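Local coordinates for MaoC domain protein dehydratase (Chloroflexus aurantiacus, PDB 4E3E), which catalyses the reversible dehydration of beta-methylmalyl-CoA to mesaconyl-CoA, a step of the glyoxylate assimilation cycle, at residues A300-G308 against Y344-G352. Sequence-based numbering, arbitrary orientation.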
loop_
_atom_site.group_PDB
_atom_site.type_symbol
_atom_site.label_atom_id
_atom_site.label_comp_id
_atom_site.label_asym_id
_atom_site.label_seq_id
_atom_site.Cartn_x
_atom_site.Cartn_y
_atom_site.Cartn_z
ATOM N N ALA A 300 -36.560 -6.123 12.624
ATOM C CA ALA A 300 -36.897 -4.710 12.470
ATOM C C ALA A 300 -36.043 -3.875 13.421
ATOM O O ALA A 300 -35.662 -4.347 14.501
ATOM C CB ALA A 300 -38.376 -4.472 12.773
ATOM N N ILE A 301 -35.760 -2.636 13.026
ATOM C CA ILE A 301 -35.049 -1.710 13.884
ATOM C C ILE A 301 -36.120 -0.873 14.554
ATOM O O ILE A 301 -36.939 -0.258 13.857
ATOM C CB ILE A 301 -34.063 -0.802 13.098
ATOM C CG1 ILE A 301 -32.975 -1.637 12.384
ATOM C CG2 ILE A 301 -33.423 0.228 14.025
ATOM C CD1 ILE A 301 -31.880 -2.135 13.294
ATOM N N PRO A 302 -36.131 -0.859 15.905
ATOM C CA PRO A 302 -37.110 -0.076 16.654
ATOM C C PRO A 302 -37.104 1.373 16.205
ATOM O O PRO A 302 -36.038 1.989 16.130
ATOM C CB PRO A 302 -36.622 -0.187 18.105
ATOM C CG PRO A 302 -35.831 -1.443 18.148
ATOM C CD PRO A 302 -35.215 -1.603 16.791
ATOM N N GLY A 303 -38.286 1.897 15.895
ATOM C CA GLY A 303 -38.451 3.303 15.534
ATOM C C GLY A 303 -38.128 3.655 14.086
ATOM O O GLY A 303 -38.264 4.822 13.695
ATOM N N ARG A 304 -37.714 2.662 13.288
ATOM C CA ARG A 304 -37.252 2.892 11.902
ATOM C C ARG A 304 -37.916 1.942 10.911
ATOM O O ARG A 304 -38.053 0.754 11.192
ATOM C CB ARG A 304 -35.727 2.689 11.778
ATOM C CG ARG A 304 -34.866 3.427 12.789
ATOM C CD ARG A 304 -34.756 4.895 12.449
ATOM N NE ARG A 304 -34.105 5.107 11.159
ATOM C CZ ARG A 304 -32.819 5.401 11.007
ATOM N NH1 ARG A 304 -32.032 5.529 12.073
ATOM N NH2 ARG A 304 -32.329 5.595 9.789
ATOM N N THR A 305 -38.289 2.455 9.740
ATOM C CA THR A 305 -38.780 1.595 8.658
ATOM C C THR A 305 -37.960 1.709 7.367
ATOM O O THR A 305 -38.236 0.997 6.400
ATOM C CB THR A 305 -40.260 1.862 8.344
ATOM O OG1 THR A 305 -40.429 3.248 8.030
ATOM C CG2 THR A 305 -41.160 1.479 9.542
ATOM N N ASP A 306 -36.953 2.588 7.354
ATOM C CA ASP A 306 -36.106 2.824 6.163
ATOM C C ASP A 306 -34.935 1.829 6.048
ATOM O O ASP A 306 -34.401 1.601 4.956
ATOM C CB ASP A 306 -35.570 4.266 6.166
ATOM C CG ASP A 306 -34.706 4.586 7.406
ATOM O OD1 ASP A 306 -35.134 4.290 8.556
ATOM O OD2 ASP A 306 -33.601 5.151 7.228
ATOM N N ILE A 307 -34.548 1.263 7.194
ATOM C CA ILE A 307 -33.421 0.359 7.335
ATOM C C ILE A 307 -33.830 -0.770 8.271
ATOM O O ILE A 307 -34.535 -0.545 9.245
ATOM C CB ILE A 307 -32.180 1.084 7.931
ATOM C CG1 ILE A 307 -31.672 2.147 6.956
ATOM C CG2 ILE A 307 -31.037 0.103 8.197
ATOM C CD1 ILE A 307 -30.579 3.038 7.504
ATOM N N GLY A 308 -33.374 -1.982 7.961
ATOM C CA GLY A 308 -33.599 -3.149 8.799
ATOM C C GLY A 308 -32.284 -3.847 9.092
ATOM O O GLY A 308 -31.251 -3.525 8.492
ATOM N N TYR A 344 -22.609 -11.996 12.605
ATOM C CA TYR A 344 -22.624 -10.559 12.759
ATOM C C TYR A 344 -23.945 -10.020 12.265
ATOM O O TYR A 344 -24.778 -10.761 11.724
ATOM C CB TYR A 344 -21.439 -9.912 12.002
ATOM C CG TYR A 344 -21.409 -10.210 10.512
ATOM C CD1 TYR A 344 -21.169 -11.510 10.045
ATOM C CD2 TYR A 344 -21.646 -9.199 9.563
ATOM C CE1 TYR A 344 -21.147 -11.800 8.688
ATOM C CE2 TYR A 344 -21.628 -9.483 8.194
ATOM C CZ TYR A 344 -21.371 -10.795 7.764
ATOM O OH TYR A 344 -21.346 -11.098 6.412
ATOM N N THR A 345 -24.139 -8.727 12.461
ATOM C CA THR A 345 -25.380 -8.075 12.108
ATOM C C THR A 345 -25.102 -6.888 11.189
ATOM O O THR A 345 -24.286 -5.993 11.512
ATOM C CB THR A 345 -26.122 -7.607 13.365
ATOM O OG1 THR A 345 -26.423 -8.745 14.182
ATOM C CG2 THR A 345 -27.425 -6.899 13.003
ATOM N N VAL A 346 -25.786 -6.887 10.047
ATOM C CA VAL A 346 -25.631 -5.826 9.058
ATOM C C VAL A 346 -26.881 -4.962 9.047
ATOM O O VAL A 346 -27.962 -5.393 9.476
ATOM C CB VAL A 346 -25.382 -6.392 7.646
ATOM C CG1 VAL A 346 -24.070 -7.180 7.610
ATOM C CG2 VAL A 346 -26.555 -7.281 7.204
ATOM N N LEU A 347 -26.730 -3.732 8.584
ATOM C CA LEU A 347 -27.868 -2.872 8.320
ATOM C C LEU A 347 -28.103 -2.884 6.811
ATOM O O LEU A 347 -27.138 -2.867 6.041
ATOM C CB LEU A 347 -27.601 -1.441 8.805
ATOM C CG LEU A 347 -27.187 -1.235 10.270
ATOM C CD1 LEU A 347 -26.860 0.230 10.535
ATOM C CD2 LEU A 347 -28.268 -1.720 11.229
HETATM N N MSE A 348 -29.370 -2.908 6.393
HETATM C CA MSE A 348 -29.724 -2.884 4.963
HETATM C C MSE A 348 -30.939 -2.007 4.735
HETATM O O MSE A 348 -31.903 -2.088 5.494
HETATM C CB MSE A 348 -30.003 -4.317 4.504
HETATM C CG MSE A 348 -30.415 -4.365 3.034
HETATM SE SE MSE A 348 -30.504 -6.223 2.356
HETATM C CE MSE A 348 -28.651 -6.928 2.494
ATOM N N PRO A 349 -30.925 -1.173 3.673
ATOM C CA PRO A 349 -32.104 -0.370 3.366
ATOM C C PRO A 349 -33.333 -1.244 3.137
ATOM O O PRO A 349 -33.223 -2.374 2.623
ATOM C CB PRO A 349 -31.732 0.326 2.061
ATOM C CG PRO A 349 -30.246 0.332 2.049
ATOM C CD PRO A 349 -29.839 -0.945 2.701
ATOM N N ARG A 350 -34.483 -0.720 3.527
ATOM C CA ARG A 350 -35.781 -1.380 3.299
ATOM C C ARG A 350 -36.541 -0.760 2.124
ATOM O O ARG A 350 -36.309 0.397 1.768
ATOM C CB ARG A 350 -36.642 -1.281 4.550
ATOM C CG ARG A 350 -36.110 -2.077 5.723
ATOM C CD ARG A 350 -37.007 -1.939 6.948
ATOM N NE ARG A 350 -38.419 -2.209 6.666
ATOM C CZ ARG A 350 -39.353 -2.382 7.597
ATOM N NH1 ARG A 350 -39.046 -2.325 8.885
ATOM N NH2 ARG A 350 -40.610 -2.619 7.238
ATOM N N ARG A 351 -37.450 -1.522 1.523
ATOM C CA ARG A 351 -38.285 -0.970 0.457
ATOM C C ARG A 351 -39.273 0.057 1.015
ATOM O O ARG A 351 -39.821 -0.127 2.101
ATOM C CB ARG A 351 -39.009 -2.071 -0.310
ATOM C CG ARG A 351 -39.639 -1.579 -1.607
ATOM C CD ARG A 351 -39.826 -2.699 -2.609
ATOM N NE ARG A 351 -38.556 -3.155 -3.153
ATOM C CZ ARG A 351 -38.028 -4.353 -2.940
ATOM N NH1 ARG A 351 -38.665 -5.251 -2.186
ATOM N NH2 ARG A 351 -36.866 -4.648 -3.496
ATOM N N GLY A 352 -39.479 1.141 0.275
ATOM C CA GLY A 352 -40.335 2.229 0.726
ATOM C C GLY A 352 -41.553 2.395 -0.155
ATOM O O GLY A 352 -42.541 1.684 0.010
HETATM O O HOH W 1 -36.778 -1.470 10.615
#
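Four groups grip one water between Arg-350 and the turn that precedes strand 307-318. It accepts from Arg-350 NH1 (3.0 Å) and from Ile-301 N, and its protons are probably shared among the carbonyl oxygens of Arg-304 and Ile-307 and other acceptors; from Arg-350 it lies at the guanidinium edge, in plane. The Arg-350 chain reaches it by packing CG and CD against the Ile-307 to Gly-308 peptide, then turning about CG-CD (chi3 51°), which sets one guanidinium face over Thr-305 CA, offset toward the rim. Thr-305 O lies 3.2 Å from Arg-350 NE but over that face, at a poor angle for a hydrogen bond. With an alanine in place of this arginine, the water would probably lose one of its two donors and the backbone around Thr-305 its cover. Arg-350 N donates almost straight to Asp-306 O (2.7 Å, 174° at the hydrogen), from above the carbonyl plane. This bond extends an antiparallel ladder between strands 307-318 and 338-349 of the hotdog-fold sheet. Its hydrogen-bonded pair is Gly-308 with Met-348, a selenomethionine, joined by Gly-308 N to Met-348 O and Met-348 N to Gly-308 O, both 2.9 Å; Ile-307 and Pro-349 form the adjoining non-hydrogen-bonded pair. Ile-307 CG2 meets Leu-347 CB at 3.8 Å, while Leu-347 CD2 meets Ile-301 CD1 at 4.2 Å, those two side chains crossing at about a right angle. The Leu-347 side chain is about 8 Å from that of Ser-65, which probably helps bind substrate. Arg-304 clasps Asp-306 side-on, NE to OD1 and NH2 to OD2, each through a syn lone pair; Val-180 N also hydrogen-bonds OD2.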